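Local coordinates for periplasmic solute binding protein (PDB 4CL2), which probably captures manganese or zinc ions in the periplasm and delivers them for uptake into the bacterial cell, at residues 114-118 / 143-148; 189-193 / 223-229. One frame throughout, in Å; residues are numbered along the deposited sequence.

Overall arrangement
The two contacts come in series along the chain: interaction 1 (114-118 / 143-148) closes before interaction 2 (189-193 / 223-229) opens. Their centres are 28 Å apart, on opposite sides of the centre of the chain, and their nearest atoms stay about 12 Å from each other. Interaction 1 pairs helices 111-128 and 133-158; the latter is the long helix that, as in related family 9 binding proteins, links the two lobes. Interaction 2 belongs to the C-terminal lobe, where the loops after strands 185-188 and 217-221 meet next to the bound manganese. One contact is thus helical packing away from the metal, and the other reaches the second shell of the metal through Asn193.

Interaction 1 of 2, residues 114-118 / 143-148; sequences AMIYI and YSEKIR
Tyr143 and Ile118 begin the contact, crossing at a slant, with the CD1 methyl of Ile118 3.5 Å from ring atom CD2 of Tyr143. The ring is brought to this side because its CG stands opposite the backbone N (chi1 -178°). A branched isoleucine suits the spot, since its other arm, CG2, reaches Ser144 and lies 3.4 Å from OG of that residue. Ser144 is small, so the side chain of Met115 can lie against it where the two backbones come nearest: the CA atoms of Met115 and Ser144 are 6.1 Å apart, and SD of Met115 rests 3.8 Å from CB of Ser144. Its hydroxyl is also used twice, in a hydrogen bond with the carbonyl of Ala140 one turn earlier and by a water that donates both to OG of Ser144 and to O of Met115. That water is the polar link in a contact without direct hydrogen bonds. Ile147 follows on the buried side, its CG2 4.0 Å from CE of Met115 and 4.2 Å from CB of Ala114. At the margin, Arg148 crosses Met115 at about a right angle, NH2 3.9 Å from SD; the unbranched methionine bends at chi2 (-65°), which brings CE toward O of Ser144. The axes of segments 114-118 and 143-148 run nearly antiparallel (165°), 10.2 Å apart at closest approach; helices 111-128 and 133-158 form a helical hairpin. Helix 12-22 packs on Ile118 and Tyr143, and helix 259-274 reaches Ala114 and Tyr143 through Tyr259 and Ile147 through Leu260.

Interaction 2 of 2, residues 189-193 / 223-229; sequences LWPIN and TNSDQPA
The indole of Trp190 meets the second segment with its edge: Pro228 CB lies in the ring plane, 3.8 Å from CZ3, and Asn224 ND2 is near that plane, 3.9 Å from CZ2. The Asn224 amide stands almost upright to the ring, the two planes 83° apart. Arg198 adds a cation-pi interaction with the indole. At the pyrrole edge, NE1 of Trp190 donates within the ring plane to OD1 of Asn193 at 2.8 Å, in the plane of that carbonyl. The same oxygen takes a second, nearly straight bond (172°) from ND2 of Asn224 at 3.1 Å, which comes in tilted 27° from the carbonyl plane. Two donors therefore fix the rotation of the Asn193 amide, and asparagine probably suits the place because its oxygen accepts both without adding another charge beside the acidic ligands Glu172 and Asp247. ND2 of Asn224 is shared with Glu221, which helps hold it. These loops follow strands 185-188 and 217-221 of the C-terminal lobe, a position where alpha/beta proteins commonly build their binding sites. Here the side chain of Asn193 comes about 4 Å from the bound manganese, and its backbone N donates to Glu172, making Asn193 a second-shell residue. Further along, OG of Ser225 makes a capping bond at the entry to the helix, accepting from N of Gln227 at 3.0 Å. Pro228, in the first turn, where a missing N-H costs no helix bond, presents CB to Trp190 and also to CD1 of Leu189, 3.8 Å away. Leu189 suits this apolar end, reaching Ile218 and Ala206 as well.

Interaction 1 of 2, residues 114-118 / 143-148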
loop_
_atom_site.group_PDB
_atom_site.type_symbol
_atom_site.label_atom_id
_atom_site.label_comp_id
_atom_site.label_asym_id
_atom_site.label_seq_id
_atom_site.Cartn_x
_atom_site.Cartn_y
_atom_site.Cartn_z
ATOM N N ALA A 114 -8.872 1.938 0.695
ATOM C CA ALA A 114 -9.143 0.535 0.417
ATOM C C ALA A 114 -10.452 0.442 -0.328
ATOM O O ALA A 114 -10.576 -0.314 -1.286
ATOM C CB ALA A 114 -9.213 -0.246 1.748
ATOM N N MET A 115 -11.477 1.188 0.138
ATOM C CA MET A 115 -12.804 1.151 -0.524
ATOM C C MET A 115 -12.758 1.652 -1.976
ATOM O O MET A 115 -13.456 1.140 -2.850
ATOM C CB MET A 115 -13.845 1.920 0.219
ATOM C CG MET A 115 -13.879 1.690 1.700
ATOM S SD MET A 115 -14.357 -0.070 1.954
ATOM C CE MET A 115 -13.840 -0.405 3.638
ATOM N N ILE A 116 -11.901 2.631 -2.244
ATOM C CA ILE A 116 -11.711 3.177 -3.607
ATOM C C ILE A 116 -10.958 2.183 -4.514
ATOM O O ILE A 116 -11.375 1.998 -5.676
ATOM C CB ILE A 116 -10.978 4.538 -3.541
ATOM C CG1 ILE A 116 -11.892 5.503 -2.809
ATOM C CG2 ILE A 116 -10.627 4.989 -4.953
ATOM C CD1 ILE A 116 -11.214 6.825 -2.485
ATOM N N TYR A 117 -9.910 1.549 -4.016
ATOM C CA TYR A 117 -9.221 0.456 -4.737
ATOM C C TYR A 117 -10.245 -0.610 -5.147
ATOM O O TYR A 117 -10.323 -1.022 -6.315
ATOM C CB TYR A 117 -8.114 -0.210 -3.926
ATOM C CG TYR A 117 -6.769 0.506 -3.912
ATOM C CD1 TYR A 117 -6.583 1.730 -3.284
ATOM C CD2 TYR A 117 -5.651 -0.059 -4.534
ATOM C CE1 TYR A 117 -5.335 2.367 -3.239
ATOM C CE2 TYR A 117 -4.430 0.590 -4.504
ATOM C CZ TYR A 117 -4.251 1.784 -3.899
ATOM O OH TYR A 117 -3.031 2.446 -3.845
ATOM N N ILE A 118 -11.038 -1.018 -4.201
ATOM C CA ILE A 118 -12.041 -2.091 -4.450
ATOM C C ILE A 118 -13.028 -1.646 -5.515
ATOM O O ILE A 118 -13.319 -2.415 -6.437
ATOM C CB ILE A 118 -12.731 -2.463 -3.120
ATOM C CG1 ILE A 118 -11.727 -3.195 -2.213
ATOM C CG2 ILE A 118 -13.978 -3.315 -3.380
ATOM C CD1 ILE A 118 -12.163 -3.272 -0.776
ATOM N N TYR A 143 -16.395 -7.907 0.352
ATOM C CA TYR A 143 -15.010 -7.668 0.704
ATOM C C TYR A 143 -14.782 -6.282 1.380
ATOM O O TYR A 143 -14.008 -6.151 2.356
ATOM C CB TYR A 143 -14.148 -7.816 -0.539
ATOM C CG TYR A 143 -12.671 -7.641 -0.308
ATOM C CD1 TYR A 143 -11.986 -8.436 0.616
ATOM C CD2 TYR A 143 -11.944 -6.759 -1.043
ATOM C CE1 TYR A 143 -10.578 -8.299 0.784
ATOM C CE2 TYR A 143 -10.585 -6.615 -0.872
ATOM C CZ TYR A 143 -9.904 -7.379 0.057
ATOM O OH TYR A 143 -8.534 -7.285 0.197
ATOM N N SER A 144 -15.470 -5.245 0.867
ATOM C CA SER A 144 -15.429 -3.943 1.491
ATOM C C SER A 144 -15.868 -4.035 2.984
ATOM O O SER A 144 -15.251 -3.467 3.856
ATOM C CB SER A 144 -16.390 -3.012 0.716
ATOM O OG SER A 144 -15.891 -2.725 -0.581
ATOM N N GLU A 145 -16.932 -4.795 3.250
ATOM C CA GLU A 145 -17.424 -4.994 4.582
ATOM C C GLU A 145 -16.466 -5.779 5.439
ATOM O O GLU A 145 -16.286 -5.454 6.602
ATOM C CB GLU A 145 -18.822 -5.655 4.610
ATOM C CG GLU A 145 -19.943 -4.852 3.962
ATOM C CD GLU A 145 -19.954 -3.350 4.283
ATOM O OE1 GLU A 145 -19.847 -2.996 5.491
ATOM O OE2 GLU A 145 -20.085 -2.545 3.302
ATOM N N LYS A 146 -15.841 -6.800 4.874
ATOM C CA LYS A 146 -14.839 -7.529 5.644
ATOM C C LYS A 146 -13.673 -6.630 6.094
ATOM O O LYS A 146 -13.236 -6.717 7.228
ATOM C CB LYS A 146 -14.314 -8.689 4.788
ATOM C CG LYS A 146 -13.503 -9.705 5.549
ATOM C CD LYS A 146 -13.103 -10.874 4.637
ATOM C CE LYS A 146 -12.383 -11.982 5.414
ATOM N NZ LYS A 146 -12.098 -13.042 4.398
ATOM N N ILE A 147 -13.226 -5.718 5.216
ATOM C CA ILE A 147 -12.160 -4.808 5.516
ATOM C C ILE A 147 -12.619 -3.841 6.601
ATOM O O ILE A 147 -11.948 -3.605 7.582
ATOM C CB ILE A 147 -11.701 -3.988 4.236
ATOM C CG1 ILE A 147 -11.015 -4.874 3.191
ATOM C CG2 ILE A 147 -10.753 -2.806 4.673
ATOM C CD1 ILE A 147 -9.619 -5.216 3.496
ATOM N N ARG A 148 -13.806 -3.259 6.413
ATOM C CA ARG A 148 -14.354 -2.353 7.416
ATOM C C ARG A 148 -14.464 -3.011 8.784
ATOM O O ARG A 148 -14.073 -2.434 9.815
ATOM C CB ARG A 148 -15.687 -1.733 6.979
ATOM C CG ARG A 148 -16.205 -0.663 7.956
ATOM C CD ARG A 148 -17.552 -0.109 7.504
ATOM N NE ARG A 148 -17.344 0.555 6.245
ATOM C CZ ARG A 148 -17.945 0.240 5.102
ATOM N NH1 ARG A 148 -18.828 -0.727 5.043
ATOM N NH2 ARG A 148 -17.581 0.887 3.992
HETATM O O HOH W 1 -15.738 -0.384 -2.136
#

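Interaction 2 of 2, residues 189-193 / 223-229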
loop_
_atom_site.group_PDB
_atom_site.type_symbol
_atom_site.label_atom_id
_atom_site.label_comp_id
_atom_site.label_asym_id
_atom_site.label_seq_id
_atom_site.Cartn_x
_atom_site.Cartn_y
_atom_site.Cartn_z
ATOM N N LEU A 189 11.865 9.346 7.254
ATOM C CA LEU A 189 13.302 9.550 6.935
ATOM C C LEU A 189 13.602 9.664 5.414
ATOM O O LEU A 189 14.583 10.322 5.031
ATOM C CB LEU A 189 14.112 8.403 7.568
ATOM C CG LEU A 189 13.856 8.137 9.042
ATOM C CD1 LEU A 189 14.803 7.063 9.607
ATOM C CD2 LEU A 189 14.035 9.392 9.847
ATOM N N TRP A 190 12.796 9.015 4.590
ATOM C CA TRP A 190 12.845 9.127 3.116
ATOM C C TRP A 190 11.489 8.839 2.538
ATOM O O TRP A 190 10.756 7.996 3.019
ATOM C CB TRP A 190 13.985 8.230 2.516
ATOM C CG TRP A 190 13.865 6.762 2.925
ATOM C CD1 TRP A 190 13.051 5.844 2.372
ATOM C CD2 TRP A 190 14.514 6.101 4.030
ATOM N NE1 TRP A 190 13.206 4.632 3.016
ATOM C CE2 TRP A 190 14.078 4.769 4.040
ATOM C CE3 TRP A 190 15.415 6.498 4.978
ATOM C CZ2 TRP A 190 14.509 3.855 4.991
ATOM C CZ3 TRP A 190 15.889 5.561 5.909
ATOM C CH2 TRP A 190 15.431 4.251 5.885
ATOM N N PRO A 191 11.101 9.521 1.436
ATOM C CA PRO A 191 9.709 9.375 0.899
ATOM C C PRO A 191 9.368 7.973 0.352
ATOM O O PRO A 191 8.293 7.405 0.634
ATOM C CB PRO A 191 9.687 10.391 -0.281
ATOM C CG PRO A 191 10.859 11.287 -0.054
ATOM C CD PRO A 191 11.903 10.534 0.706
ATOM N N ILE A 192 10.310 7.429 -0.417
ATOM C CA ILE A 192 10.237 6.143 -1.115
ATOM C C ILE A 192 11.574 5.362 -0.992
ATOM O O ILE A 192 12.653 5.926 -1.002
ATOM C CB ILE A 192 9.859 6.346 -2.615
ATOM C CG1 ILE A 192 8.634 7.271 -2.725
ATOM C CG2 ILE A 192 9.527 5.012 -3.286
ATOM C CD1 ILE A 192 8.214 7.620 -4.149
ATOM N N ASN A 193 11.474 4.046 -0.744
ATOM C CA ASN A 193 12.641 3.169 -0.675
ATOM C C ASN A 193 13.314 3.120 -2.068
ATOM O O ASN A 193 12.635 2.942 -3.115
ATOM C CB ASN A 193 12.271 1.714 -0.263
ATOM C CG ASN A 193 11.648 1.607 1.126
ATOM O OD1 ASN A 193 12.019 2.311 2.054
ATOM N ND2 ASN A 193 10.714 0.666 1.281
ATOM N N THR A 223 10.512 -4.280 4.154
ATOM C CA THR A 223 11.476 -4.307 3.030
ATOM C C THR A 223 12.632 -3.353 3.146
ATOM O O THR A 223 13.355 -3.187 2.177
ATOM C CB THR A 223 10.767 -4.112 1.704
ATOM O OG1 THR A 223 10.237 -2.781 1.572
ATOM C CG2 THR A 223 9.618 -5.096 1.613
ATOM N N ASN A 224 12.832 -2.734 4.298
ATOM C CA ASN A 224 13.995 -1.880 4.482
ATOM C C ASN A 224 14.732 -2.182 5.744
ATOM O O ASN A 224 14.354 -3.080 6.466
ATOM C CB ASN A 224 13.618 -0.394 4.299
ATOM C CG ASN A 224 12.593 0.090 5.291
ATOM O OD1 ASN A 224 12.556 -0.345 6.445
ATOM N ND2 ASN A 224 11.784 1.044 4.863
ATOM N N SER A 225 15.904 -1.561 5.936
ATOM C CA SER A 225 16.665 -1.719 7.128
ATOM C C SER A 225 16.067 -1.024 8.333
ATOM O O SER A 225 15.513 0.087 8.233
ATOM C CB SER A 225 18.117 -1.187 6.904
ATOM O OG SER A 225 18.872 -1.274 8.081
ATOM N N ASP A 226 16.232 -1.665 9.494
ATOM C CA ASP A 226 15.886 -1.058 10.770
ATOM C C ASP A 226 16.929 -0.141 11.352
ATOM O O ASP A 226 16.707 0.454 12.384
ATOM C CB ASP A 226 15.449 -2.105 11.819
ATOM C CG ASP A 226 16.559 -3.035 12.271
ATOM O OD1 ASP A 226 17.745 -2.873 11.908
ATOM O OD2 ASP A 226 16.255 -3.907 13.106
ATOM N N GLN A 227 18.095 -0.062 10.728
ATOM C CA GLN A 227 19.198 0.654 11.363
ATOM C C GLN A 227 18.938 2.175 11.452
ATOM O O GLN A 227 19.164 2.785 12.494
ATOM C CB GLN A 227 20.546 0.293 10.689
ATOM C CG GLN A 227 20.894 -1.185 10.854
ATOM C CD GLN A 227 22.377 -1.490 10.615
ATOM O OE1 GLN A 227 23.252 -0.976 11.324
ATOM N NE2 GLN A 227 22.666 -2.316 9.615
ATOM N N PRO A 228 18.454 2.782 10.376
ATOM C CA PRO A 228 18.154 4.200 10.507
ATOM C C PRO A 228 17.137 4.546 11.618
ATOM O O PRO A 228 17.415 5.440 12.389
ATOM C CB PRO A 228 17.641 4.557 9.108
ATOM C CG PRO A 228 18.376 3.603 8.209
ATOM C CD PRO A 228 18.280 2.330 8.992
ATOM N N ALA A 229 16.053 3.787 11.715
ATOM C CA ALA A 229 15.052 4.044 12.727
ATOM C C ALA A 229 15.635 3.878 14.098
ATOM O O ALA A 229 15.381 4.675 15.015
ATOM C CB ALA A 229 13.815 3.142 12.507
#